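Local coordinates for protein glutathione transferase (Leptospira interrogans serovar Lai, PDB 3UBK) that binds glutathione and probably transfers it to other molecules as a glutathione transferase, at residues 81-86 with 90-95; 144-149 with 153-158. All blocks are in the same frame, centred on the assembly; numbering follows the deposited sequence. Where two conformers were deposited one is given.

Contact 1 (81-86 with 90-95); sequences LIPEDP and ARVREI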
# COMPACT_ATOMS: atom_id res chain seq x y z
N LEU A 81 5.16 -15.83 3.48
CA LEU A 81 5.22 -14.40 3.75
C LEU A 81 3.89 -13.91 4.29
O LEU A 81 3.85 -12.98 5.09
CB LEU A 81 5.62 -13.62 2.49
CG LEU A 81 6.94 -14.09 1.88
CD1 LEU A 81 7.24 -13.26 0.65
CD2 LEU A 81 8.09 -13.97 2.90
N ILE A 82 2.82 -14.56 3.87
CA ILE A 82 1.48 -14.29 4.39
C ILE A 82 1.10 -15.52 5.18
O ILE A 82 0.92 -16.59 4.60
CB ILE A 82 0.43 -14.14 3.24
CG1 ILE A 82 0.80 -13.02 2.26
CG2 ILE A 82 -0.95 -13.92 3.81
CD1 ILE A 82 0.97 -11.66 2.93
N PRO A 83 0.97 -15.38 6.51
CA PRO A 83 0.62 -16.53 7.33
C PRO A 83 -0.71 -17.16 6.93
O PRO A 83 -1.61 -16.47 6.44
CB PRO A 83 0.49 -15.94 8.73
CG PRO A 83 1.40 -14.76 8.72
CD PRO A 83 1.27 -14.19 7.33
N GLU A 84 -0.83 -18.46 7.16
CA GLU A 84 -2.05 -19.20 6.85
C GLU A 84 -3.21 -18.75 7.74
O GLU A 84 -4.34 -18.66 7.28
CB GLU A 84 -1.81 -20.70 7.01
CG GLU A 84 -0.85 -21.28 5.96
CD GLU A 84 -0.66 -22.79 6.07
OE1 GLU A 84 -1.62 -23.49 6.46
OE2 GLU A 84 0.46 -23.27 5.76
N ASP A 85 -2.93 -18.45 8.99
CA ASP A 85 -3.98 -17.93 9.85
C ASP A 85 -4.39 -16.51 9.41
O ASP A 85 -3.55 -15.61 9.36
CB ASP A 85 -3.55 -17.93 11.31
CG ASP A 85 -4.67 -17.48 12.24
OD1 ASP A 85 -4.96 -16.27 12.28
OD2 ASP A 85 -5.28 -18.35 12.89
N PRO A 86 -5.68 -16.31 9.10
CA PRO A 86 -6.07 -15.02 8.51
C PRO A 86 -5.92 -13.83 9.44
O PRO A 86 -5.65 -12.73 8.98
CB PRO A 86 -7.54 -15.23 8.09
CG PRO A 86 -8.00 -16.44 8.81
CD PRO A 86 -6.78 -17.29 9.10
N ALA A 90 -3.51 -10.62 8.64
CA ALA A 90 -3.92 -9.22 8.72
C ALA A 90 -2.87 -8.40 9.47
O ALA A 90 -2.49 -7.31 9.03
CB ALA A 90 -5.31 -9.10 9.39
N ARG A 91 -2.39 -8.94 10.60
CA ARG A 91 -1.40 -8.25 11.42
C ARG A 91 -0.11 -8.08 10.62
O ARG A 91 0.50 -7.01 10.62
CB ARG A 91 -1.14 -9.02 12.73
CG ARG A 91 -0.05 -8.43 13.61
N VAL A 92 0.29 -9.12 9.89
CA VAL A 92 1.46 -8.97 9.02
C VAL A 92 1.27 -7.83 8.01
O VAL A 92 2.17 -7.00 7.80
CB VAL A 92 1.79 -10.31 8.30
CG1 VAL A 92 2.67 -10.05 7.12
CG2 VAL A 92 2.48 -11.27 9.28
N ARG A 93 0.11 -7.78 7.37
CA ARG A 93 -0.15 -6.69 6.42
C ARG A 93 -0.22 -5.31 7.10
O ARG A 93 0.28 -4.33 6.57
CB ARG A 93 -1.43 -6.96 5.60
CG ARG A 93 -1.28 -8.19 4.68
CD ARG A 93 -2.50 -8.37 3.78
NE ARG A 93 -2.29 -9.39 2.75
CZ ARG A 93 -2.85 -10.60 2.77
NH1 ARG A 93 -3.67 -10.94 3.76
NH2 ARG A 93 -2.61 -11.46 1.78
N GLU A 94 -0.84 -5.24 8.27
CA GLU A 94 -0.90 -3.99 9.03
C GLU A 94 0.51 -3.46 9.33
O GLU A 94 0.83 -2.29 9.07
CB GLU A 94 -1.67 -4.20 10.33
CG GLU A 94 -3.18 -4.32 10.13
CD GLU A 94 -3.89 -4.89 11.35
OE1 GLU A 94 -3.24 -5.58 12.16
OE2 GLU A 94 -5.11 -4.65 11.50
N ILE A 95 1.37 -4.33 9.85
CA ILE A 95 2.73 -3.92 10.20
C ILE A 95 3.46 -3.36 8.98
O ILE A 95 4.07 -2.29 9.03
CB ILE A 95 3.53 -5.08 10.79
CG1 ILE A 95 2.94 -5.47 12.15
CG2 ILE A 95 5.02 -4.70 10.87
CD1 ILE A 95 3.39 -6.82 12.66
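I82 lies against the guanidinium of R93, and P83 against V92, where the linker from the thioredoxin-like domain turns into the first long helix of the all-helical domain in this glutathione transferase fold. The two side chains of the first pair cross at about a right angle. I82 puts CD1 over one face of the guanidinium, 4.0 Å from CZ of R93, while the second branch is the closer one, with I82 CG2 3.6 Å from R93 NH2. The arginine gets there by leaving its backbone with CG anti to the carbonyl carbon (chi1 -66°) and running extended from CG to NE. Beside it P83 and V92 make an apolar contact, CG and CD of P83 each 3.7 Å from CG2 of V92; the other methyl, V92 CG1, rests 3.8 Å from the carbonyl O of L81. In V92 it is CG1 that stands anti to the backbone N (chi1 161°), which sends the two methyls to different linker residues.

Second-shell groups fix both sides. The carboxylate of D72, on helix 64-74, takes L81 N on one oxygen and I82 N on the other, and E69 of that helix forms a salt bridge to R93 NE, which sets the guanidinium in place under I82. D85, the N-cap of helix 86-111, accepts E88 N at OD1. From the second subunit, I61 packs on A90 and A66 on R93, so this helix also faces the dimer interface. The linker and helix merge at the first helical turn, where A90 N donates to P86 O over 3.0 Å with an N-H...O angle of 154°, and A90 CB rests 3.7 Å from the same oxygen.

Contact 2 (144-149 with 153-158); sequences PYIAGN and LADCSG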
# COMPACT_ATOMS: atom_id res chain seq x y z
N PRO A 144 11.43 -13.96 17.42
CA PRO A 144 12.35 -12.86 17.24
C PRO A 144 12.05 -12.00 16.03
O PRO A 144 12.59 -10.90 15.90
CB PRO A 144 13.68 -13.57 17.03
CG PRO A 144 13.29 -14.80 16.27
CD PRO A 144 11.93 -15.20 16.78
N TYR A 145 11.20 -12.49 15.12
CA TYR A 145 10.85 -11.71 13.94
C TYR A 145 9.84 -10.61 14.26
O TYR A 145 9.25 -10.58 15.34
CB TYR A 145 10.34 -12.64 12.82
CG TYR A 145 11.42 -13.57 12.35
CD1 TYR A 145 12.41 -13.13 11.48
CD2 TYR A 145 11.49 -14.87 12.82
CE1 TYR A 145 13.43 -13.96 11.08
CE2 TYR A 145 12.50 -15.73 12.42
CZ TYR A 145 13.46 -15.27 11.55
OH TYR A 145 14.46 -16.12 11.16
N ILE A 146 9.64 -9.71 13.32
CA ILE A 146 8.86 -8.53 13.66
C ILE A 146 7.42 -8.84 14.09
O ILE A 146 6.88 -8.17 14.99
CB ILE A 146 8.92 -7.45 12.57
CG1 ILE A 146 8.32 -6.13 13.10
CG2 ILE A 146 8.26 -7.95 11.30
CD1 ILE A 146 8.85 -4.89 12.38
N ALA A 147 6.81 -9.87 13.49
CA ALA A 147 5.40 -10.19 13.77
C ALA A 147 5.20 -11.43 14.63
O ALA A 147 4.07 -11.82 14.90
CB ALA A 147 4.60 -10.32 12.43
N GLY A 148 6.28 -12.06 15.07
CA GLY A 148 6.16 -13.33 15.79
C GLY A 148 7.40 -14.20 15.62
O GLY A 148 8.50 -13.70 15.42
N ASN A 149 7.22 -15.51 15.70
CA ASN A 149 8.38 -16.40 15.75
C ASN A 149 8.89 -16.87 14.37
O ASN A 149 9.86 -17.63 14.30
CB ASN A 149 8.10 -17.59 16.67
CG ASN A 149 7.07 -18.54 16.10
OD1 ASN A 149 6.56 -18.32 15.01
ND2 ASN A 149 6.77 -19.60 16.84
N LEU A 153 6.18 -11.42 5.50
CA LEU A 153 6.23 -10.22 4.68
C LEU A 153 6.65 -9.00 5.51
O LEU A 153 7.33 -8.09 5.02
CB LEU A 153 4.82 -9.94 4.11
CG LEU A 153 4.69 -8.55 3.45
CD1 LEU A 153 5.49 -8.54 2.14
CD2 LEU A 153 3.22 -8.16 3.19
N ALA A 154 6.20 -8.94 6.75
CA ALA A 154 6.51 -7.76 7.56
C ALA A 154 8.02 -7.62 7.82
O ALA A 154 8.51 -6.52 8.07
CB ALA A 154 5.72 -7.79 8.86
N ASP A 155 8.77 -8.73 7.76
CA ASP A 155 10.23 -8.65 7.92
C ASP A 155 10.89 -8.11 6.67
O ASP A 155 11.93 -7.47 6.74
CB ASP A 155 10.83 -10.01 8.31
CG ASP A 155 10.36 -10.46 9.68
OD1 ASP A 155 10.84 -9.89 10.68
OD2 ASP A 155 9.52 -11.38 9.76
N CYS A 156 10.31 -8.39 5.51
CA CYS A 156 10.83 -7.82 4.27
C CYS A 156 10.69 -6.30 4.32
O CYS A 156 11.64 -5.56 4.04
CB CYS A 156 10.07 -8.37 3.07
SG CYS A 156 10.12 -10.19 2.93
N SER A 157 9.51 -5.83 4.65
CA SER A 157 9.27 -4.40 4.78
C SER A 157 10.07 -3.82 5.95
O SER A 157 10.72 -2.79 5.83
CB SER A 157 7.78 -4.12 4.95
OG SER A 157 7.09 -4.40 3.75
N GLY A 158 10.01 -4.50 7.09
CA GLY A 158 10.71 -4.02 8.27
C GLY A 158 12.22 -3.85 8.07
O GLY A 158 12.77 -2.76 8.29
O HOH W 1 7.22 -11.65 11.29
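At the beginning of helix 153-169 lies a pattern consistent with the N-capping box of glutathione transferases: D155 OD2 accepts T152 N, and T152 OG1 bonds to A154 N. The same carboxylate also reaches back to the preceding loop. I146 N donates to D155 OD1 over 2.9 Å, almost straight at 174°, meeting the oxygen on its syn side and slightly out of the carboxylate plane. The aspartate can do this because its CG stands anti to the carbonyl carbon (chi1 -65°), beside the backbone N. A water adds a second link, accepting from A147 N at 2.9 Å and donating to D155 OD2 at 2.8 Å.

Apolar atoms close in around these bonds. CG2 of I146, the branch set between its own backbone N and carbonyl carbon, comes to 3.5 Å from A154 CB and 3.3 Å from D155 OD1. Y145 CB lies 3.4 Å from D155 OD2. The tyrosine ring crosses the carboxylate at a steep 77° and presents an edge, with CD1 3.7 Å from D155 OD1. The ring packs edge-to-face with F191 of helix 185-193, and its OH forms a hydrogen bond with K195 NZ.

Y188 OH is a further partner of D155 OD1, so each oxygen of this buried carboxylate is gripped twice. Such a set of bonds would probably stabilise the charged form and hold the type I turn Y145-G148 in fixed position against the helix.

From the N terminus, the chain leaves helix 64-74 and closes contact 1 by folding the linker 81-86 onto helix 86-111 a few residues later. After helix 119-139 it closes contact 2 in a similar short-range way, loop 144-149 against helix 153-169. The two follow in series, neither nested nor crossed, yet their centres are 10 Å apart and they touch. L81 O and L153 N, at 2.8 Å, make a probable hydrogen bond from linker to helix; V92 CG1 packs on L153 CB and I95 CD1 on A147 CB, both at 3.7 Å. Together they join the interdomain linker, the first helix of the helical domain and the buried start of helix 153-169.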